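PDB 3EB7: insecticidal Delta-Endotoxin Cry8Ea1 from Bacillus Thuringiensis, which is an insecticidal crystal toxin active against larvae of the underground pest Holotrichia parallela and probably kills by forming pores in gut-cell membranes. Local coordinates for residues 101-113 and 156-170. Numbering follows the deposited sequence.
Sequences VLRDVRNRFEILD and EWGFSTTAINNYYNR
Phe109 reaches from helix 101-113 into an aromatic cluster formed with Trp157, Phe159 and Tyr167. Its CB lies 4.0 Å from Trp157 CZ3, and CG and CD1 meet the same atom, where the indole edge points at the phenyl face in an offset edge-to-face pair. CD2 touches Phe159 CZ. Because CG stands anti to the backbone N (chi1 159°), the ring is directed across to the other segment and CE2 comes 3.4 Å from Tyr167 CZ; CZ of Phe109 lies over the centre of the tyrosine ring, the planes 87° apart. A flat, apolar ring suits this place, offering face and edge to different partners.

One helical turn earlier, Val105 CG1 sits over the five-membered ring of Trp157 in a CH-pi contact. Arg106 NE donates to Trp157 O at 3.0 Å, tying down the loop before helix 161-170, while its aliphatic CG packs on Phe159. At the C-terminal end of both segments the acid Asp113 and the base Arg170 form a two-pronged salt bridge, NH2 to OD1 (2.6 Å) and NH1 to OD2; His143 NE2 also hydrogen-bonds OD2.

The segment axes come no nearer than 14.1 Å, the loop's Trp157 and Phe159 filling the gap. Helix 133-153 packs on Phe109 through Leu146 and Ala150, and Trp92 of helix 65-93 meets Trp157 edge-to-face.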
loop_
_atom_site.group_PDB
_atom_site.type_symbol
_atom_site.label_atom_id
_atom_site.label_comp_id
_atom_site.label_asym_id
_atom_site.label_seq_id
_atom_site.Cartn_x
_atom_site.Cartn_y
_atom_site.Cartn_z
ATOM N N VAL A 101 -24.720 11.166 -30.303
ATOM C CA VAL A 101 -23.767 10.415 -29.512
ATOM C C VAL A 101 -22.965 11.288 -28.508
ATOM O O VAL A 101 -22.757 10.880 -27.364
ATOM C CB VAL A 101 -22.836 9.583 -30.450
ATOM C CG1 VAL A 101 -21.716 8.931 -29.693
ATOM C CG2 VAL A 101 -23.645 8.508 -31.194
ATOM N N LEU A 102 -22.533 12.479 -28.926
ATOM C CA LEU A 102 -21.736 13.342 -28.042
ATOM C C LEU A 102 -22.599 13.875 -26.920
ATOM O O LEU A 102 -22.145 13.993 -25.795
ATOM C CB LEU A 102 -21.084 14.513 -28.798
ATOM C CG LEU A 102 -19.936 14.190 -29.757
ATOM C CD1 LEU A 102 -19.698 15.323 -30.801
ATOM C CD2 LEU A 102 -18.667 13.883 -28.987
ATOM N N ARG A 103 -23.844 14.197 -27.253
ATOM C CA ARG A 103 -24.816 14.675 -26.291
ATOM C C ARG A 103 -25.106 13.573 -25.274
ATOM O O ARG A 103 -25.290 13.856 -24.083
ATOM C CB ARG A 103 -26.107 15.108 -27.007
ATOM C CG ARG A 103 -26.762 16.363 -26.433
ATOM C CD ARG A 103 -28.054 16.752 -27.200
ATOM N NE ARG A 103 -27.816 17.045 -28.621
ATOM C CZ ARG A 103 -28.582 16.603 -29.627
ATOM N NH1 ARG A 103 -29.640 15.823 -29.398
ATOM N NH2 ARG A 103 -28.283 16.923 -30.885
ATOM N N ASP A 104 -25.111 12.323 -25.751
ATOM C CA ASP A 104 -25.417 11.173 -24.928
ATOM C C ASP A 104 -24.361 10.896 -23.873
ATOM O O ASP A 104 -24.696 10.709 -22.702
ATOM C CB ASP A 104 -25.595 9.929 -25.789
ATOM C CG ASP A 104 -26.457 8.858 -25.112
ATOM O OD1 ASP A 104 -26.499 7.718 -25.643
ATOM O OD2 ASP A 104 -27.098 9.133 -24.064
ATOM N N VAL A 105 -23.101 10.846 -24.299
ATOM C CA VAL A 105 -21.960 10.621 -23.413
ATOM C C VAL A 105 -21.794 11.777 -22.422
ATOM O O VAL A 105 -21.565 11.551 -21.241
ATOM C CB VAL A 105 -20.633 10.325 -24.206
ATOM C CG1 VAL A 105 -20.168 11.518 -25.025
ATOM C CG2 VAL A 105 -19.527 9.849 -23.288
ATOM N N ARG A 106 -21.932 13.008 -22.897
ATOM C CA ARG A 106 -21.836 14.175 -22.040
ATOM C C ARG A 106 -22.942 14.129 -20.969
ATOM O O ARG A 106 -22.695 14.339 -19.779
ATOM C CB ARG A 106 -21.964 15.423 -22.899
ATOM C CG ARG A 106 -21.745 16.718 -22.187
ATOM C CD ARG A 106 -22.421 17.892 -22.918
ATOM N NE ARG A 106 -22.110 17.893 -24.349
ATOM C CZ ARG A 106 -22.905 18.392 -25.293
ATOM N NH1 ARG A 106 -24.078 18.943 -24.964
ATOM N NH2 ARG A 106 -22.526 18.333 -26.574
ATOM N N ASN A 107 -24.161 13.835 -21.417
ATOM C CA ASN A 107 -25.331 13.719 -20.558
ATOM C C ASN A 107 -25.198 12.605 -19.493
ATOM O O ASN A 107 -25.588 12.788 -18.355
ATOM C CB ASN A 107 -26.588 13.586 -21.455
ATOM C CG ASN A 107 -27.801 12.977 -20.739
ATOM O OD1 ASN A 107 -28.367 13.572 -19.804
ATOM N ND2 ASN A 107 -28.238 11.797 -21.217
ATOM N N ARG A 108 -24.603 11.471 -19.847
ATOM C CA ARG A 108 -24.459 10.365 -18.898
ATOM C C ARG A 108 -23.441 10.721 -17.802
ATOM O O ARG A 108 -23.599 10.329 -16.654
ATOM C CB ARG A 108 -24.017 9.067 -19.606
ATOM C CG ARG A 108 -25.023 8.450 -20.552
ATOM C CD ARG A 108 -26.260 8.002 -19.828
ATOM N NE ARG A 108 -27.316 7.620 -20.770
ATOM C CZ ARG A 108 -28.625 7.621 -20.477
ATOM N NH1 ARG A 108 -29.051 7.974 -19.260
ATOM N NH2 ARG A 108 -29.511 7.256 -21.407
ATOM N N PHE A 109 -22.391 11.434 -18.215
ATOM C CA PHE A 109 -21.293 11.868 -17.391
ATOM C C PHE A 109 -21.796 12.885 -16.373
ATOM O O PHE A 109 -21.417 12.831 -15.201
ATOM C CB PHE A 109 -20.185 12.492 -18.281
ATOM C CG PHE A 109 -19.247 13.399 -17.526
ATOM C CD1 PHE A 109 -18.049 12.905 -16.999
ATOM C CD2 PHE A 109 -19.584 14.755 -17.304
ATOM C CE1 PHE A 109 -17.205 13.745 -16.250
ATOM C CE2 PHE A 109 -18.764 15.587 -16.576
ATOM C CZ PHE A 109 -17.567 15.082 -16.033
ATOM N N GLU A 110 -22.650 13.800 -16.826
ATOM C CA GLU A 110 -23.196 14.843 -15.962
ATOM C C GLU A 110 -24.169 14.250 -14.980
ATOM O O GLU A 110 -24.277 14.710 -13.859
ATOM C CB GLU A 110 -23.902 15.920 -16.782
ATOM C CG GLU A 110 -22.983 16.801 -17.655
ATOM C CD GLU A 110 -23.784 17.704 -18.629
ATOM O OE1 GLU A 110 -25.014 17.862 -18.446
ATOM O OE2 GLU A 110 -23.186 18.253 -19.583
ATOM N N ILE A 111 -24.880 13.214 -15.402
ATOM C CA ILE A 111 -25.764 12.482 -14.479
ATOM C C ILE A 111 -24.943 11.788 -13.395
ATOM O O ILE A 111 -25.324 11.803 -12.231
ATOM C CB ILE A 111 -26.706 11.467 -15.221
ATOM C CG1 ILE A 111 -27.873 12.215 -15.910
ATOM C CG2 ILE A 111 -27.181 10.335 -14.273
ATOM C CD1 ILE A 111 -28.471 11.484 -17.097
ATOM N N LEU A 112 -23.810 11.192 -13.758
ATOM C CA LEU A 112 -22.961 10.549 -12.741
ATOM C C LEU A 112 -22.415 11.558 -11.756
ATOM O O LEU A 112 -22.548 11.383 -10.550
ATOM C CB LEU A 112 -21.846 9.702 -13.354
ATOM C CG LEU A 112 -22.379 8.365 -13.855
ATOM C CD1 LEU A 112 -21.338 7.719 -14.708
ATOM C CD2 LEU A 112 -22.836 7.438 -12.681
ATOM N N ASP A 113 -21.861 12.645 -12.275
ATOM C CA ASP A 113 -21.224 13.658 -11.436
ATOM C C ASP A 113 -22.268 14.193 -10.451
ATOM O O ASP A 113 -22.052 14.296 -9.244
ATOM C CB ASP A 113 -20.602 14.754 -12.322
ATOM C CG ASP A 113 -20.035 15.911 -11.519
ATOM O OD1 ASP A 113 -20.424 17.064 -11.755
ATOM O OD2 ASP A 113 -19.213 15.678 -10.622
ATOM N N GLU A 156 -13.575 17.687 -26.571
ATOM C CA GLU A 156 -14.175 16.767 -27.555
ATOM C C GLU A 156 -15.709 16.658 -27.502
ATOM O O GLU A 156 -16.366 16.616 -28.552
ATOM C CB GLU A 156 -13.546 15.395 -27.376
ATOM C CG GLU A 156 -13.093 14.778 -28.650
ATOM C CD GLU A 156 -11.622 14.366 -28.648
ATOM O OE1 GLU A 156 -10.998 14.530 -29.731
ATOM O OE2 GLU A 156 -11.090 13.883 -27.603
ATOM N N TRP A 157 -16.273 16.634 -26.289
ATOM C CA TRP A 157 -17.721 16.582 -26.091
ATOM C C TRP A 157 -18.360 17.953 -26.119
ATOM O O TRP A 157 -19.569 18.071 -25.902
ATOM C CB TRP A 157 -18.103 15.939 -24.754
ATOM C CG TRP A 157 -17.553 14.564 -24.505
ATOM C CD1 TRP A 157 -17.139 13.642 -25.446
ATOM C CD2 TRP A 157 -17.381 13.933 -23.227
ATOM N NE1 TRP A 157 -16.721 12.488 -24.821
ATOM C CE2 TRP A 157 -16.863 12.637 -23.464
ATOM C CE3 TRP A 157 -17.630 14.330 -21.910
ATOM C CZ2 TRP A 157 -16.569 11.749 -22.426
ATOM C CZ3 TRP A 157 -17.348 13.451 -20.878
ATOM C CH2 TRP A 157 -16.811 12.175 -21.140
ATOM N N GLY A 158 -17.562 18.993 -26.345
ATOM C CA GLY A 158 -18.108 20.343 -26.453
ATOM C C GLY A 158 -18.371 21.099 -25.153
ATOM O O GLY A 158 -19.200 22.045 -25.114
ATOM N N PHE A 159 -17.674 20.720 -24.087
ATOM C CA PHE A 159 -17.698 21.551 -22.895
ATOM C C PHE A 159 -16.946 22.838 -23.193
ATOM O O PHE A 159 -16.009 22.848 -24.002
ATOM C CB PHE A 159 -17.084 20.850 -21.688
ATOM C CG PHE A 159 -17.983 19.838 -21.051
ATOM C CD1 PHE A 159 -17.584 18.504 -20.956
ATOM C CD2 PHE A 159 -19.219 20.212 -20.522
ATOM C CE1 PHE A 159 -18.395 17.538 -20.356
ATOM C CE2 PHE A 159 -20.054 19.259 -19.910
ATOM C CZ PHE A 159 -19.643 17.915 -19.829
ATOM N N SER A 160 -17.381 23.928 -22.562
ATOM C CA SER A 160 -16.654 25.181 -22.644
ATOM C C SER A 160 -15.413 25.091 -21.774
ATOM O O SER A 160 -15.291 24.209 -20.900
ATOM C CB SER A 160 -17.538 26.372 -22.240
ATOM O OG SER A 160 -18.020 26.258 -20.914
ATOM N N THR A 161 -14.488 25.998 -22.035
ATOM C CA THR A 161 -13.311 26.156 -21.209
ATOM C C THR A 161 -13.700 26.414 -19.750
ATOM O O THR A 161 -13.119 25.861 -18.863
ATOM C CB THR A 161 -12.368 27.237 -21.795
ATOM O OG1 THR A 161 -11.911 26.800 -23.097
ATOM C CG2 THR A 161 -11.132 27.451 -20.873
ATOM N N THR A 162 -14.706 27.229 -19.515
ATOM C CA THR A 162 -15.223 27.433 -18.154
ATOM C C THR A 162 -15.682 26.126 -17.438
ATOM O O THR A 162 -15.231 25.860 -16.336
ATOM C CB THR A 162 -16.323 28.556 -18.123
ATOM O OG1 THR A 162 -15.770 29.772 -18.650
ATOM C CG2 THR A 162 -16.811 28.823 -16.708
ATOM N N ALA A 163 -16.557 25.335 -18.063
ATOM C CA ALA A 163 -16.986 24.023 -17.534
ATOM C C ALA A 163 -15.800 23.103 -17.215
ATOM O O ALA A 163 -15.712 22.551 -16.125
ATOM C CB ALA A 163 -17.959 23.323 -18.512
ATOM N N ILE A 164 -14.884 22.982 -18.167
ATOM C CA ILE A 164 -13.693 22.144 -18.063
ATOM C C ILE A 164 -12.790 22.570 -16.905
ATOM O O ILE A 164 -12.341 21.726 -16.110
ATOM C CB ILE A 164 -12.944 22.101 -19.411
ATOM C CG1 ILE A 164 -13.819 21.360 -20.422
ATOM C CG2 ILE A 164 -11.570 21.374 -19.288
ATOM C CD1 ILE A 164 -13.343 21.483 -21.904
ATOM N N ASN A 165 -12.548 23.873 -16.793
ATOM C CA ASN A 165 -11.811 24.402 -15.654
ATOM C C ASN A 165 -12.520 24.187 -14.330
ATOM O O ASN A 165 -11.875 23.881 -13.347
ATOM C CB ASN A 165 -11.471 25.885 -15.849
ATOM C CG ASN A 165 -10.310 26.094 -16.831
ATOM O OD1 ASN A 165 -9.457 25.217 -17.031
ATOM N ND2 ASN A 165 -10.288 27.267 -17.456
ATOM N N ASN A 166 -13.836 24.360 -14.303
ATOM C CA ASN A 166 -14.618 24.098 -13.098
ATOM C C ASN A 166 -14.480 22.637 -12.638
ATOM O O ASN A 166 -14.308 22.382 -11.440
ATOM C CB ASN A 166 -16.092 24.427 -13.328
ATOM C CG ASN A 166 -16.362 25.919 -13.380
ATOM O OD1 ASN A 166 -15.537 26.734 -12.921
ATOM N ND2 ASN A 166 -17.512 26.296 -13.962
ATOM N N TYR A 167 -14.562 21.706 -13.599
ATOM C CA TYR A 167 -14.417 20.273 -13.340
ATOM C C TYR A 167 -13.025 19.976 -12.805
ATOM O O TYR A 167 -12.876 19.226 -11.845
ATOM C CB TYR A 167 -14.681 19.449 -14.608
ATOM C CG TYR A 167 -16.143 19.264 -14.978
ATOM C CD1 TYR A 167 -17.071 18.829 -14.023
ATOM C CD2 TYR A 167 -16.594 19.502 -16.283
ATOM C CE1 TYR A 167 -18.395 18.664 -14.328
ATOM C CE2 TYR A 167 -17.953 19.336 -16.616
ATOM C CZ TYR A 167 -18.839 18.903 -15.627
ATOM O OH TYR A 167 -20.172 18.696 -15.904
ATOM N N TYR A 168 -12.016 20.590 -13.414
ATOM C CA TYR A 168 -10.648 20.447 -12.961
ATOM C C TYR A 168 -10.416 21.046 -11.561
ATOM O O TYR A 168 -9.762 20.435 -10.723
ATOM C CB TYR A 168 -9.660 21.024 -13.970
ATOM C CG TYR A 168 -8.236 20.792 -13.516
ATOM C CD1 TYR A 168 -7.488 21.823 -12.926
ATOM C CD2 TYR A 168 -7.657 19.518 -13.614
ATOM C CE1 TYR A 168 -6.189 21.604 -12.495
ATOM C CE2 TYR A 168 -6.391 19.288 -13.174
ATOM C CZ TYR A 168 -5.650 20.343 -12.612
ATOM O OH TYR A 168 -4.358 20.102 -12.190
ATOM N N ASN A 169 -10.970 22.223 -11.298
ATOM C CA ASN A 169 -10.848 22.804 -9.986
ATOM C C ASN A 169 -11.597 22.003 -8.948
ATOM O O ASN A 169 -11.161 21.882 -7.835
ATOM C CB ASN A 169 -11.299 24.290 -9.995
ATOM C CG ASN A 169 -10.341 25.187 -10.807
ATOM O OD1 ASN A 169 -9.139 24.962 -10.817
ATOM N ND2 ASN A 169 -10.882 26.171 -11.509
ATOM N N ARG A 170 -12.742 21.451 -9.305
ATOM C CA ARG A 170 -13.447 20.600 -8.352
ATOM C C ARG A 170 -12.658 19.316 -8.095
ATOM O O ARG A 170 -12.581 18.850 -6.965
ATOM C CB ARG A 170 -14.863 20.305 -8.835
ATOM C CG ARG A 170 -15.822 19.850 -7.714
ATOM C CD ARG A 170 -17.248 20.371 -8.007
ATOM N NE ARG A 170 -17.646 20.106 -9.383
ATOM C CZ ARG A 170 -18.257 18.982 -9.767
ATOM N NH1 ARG A 170 -18.541 18.027 -8.877
ATOM N NH2 ARG A 170 -18.598 18.812 -11.040
#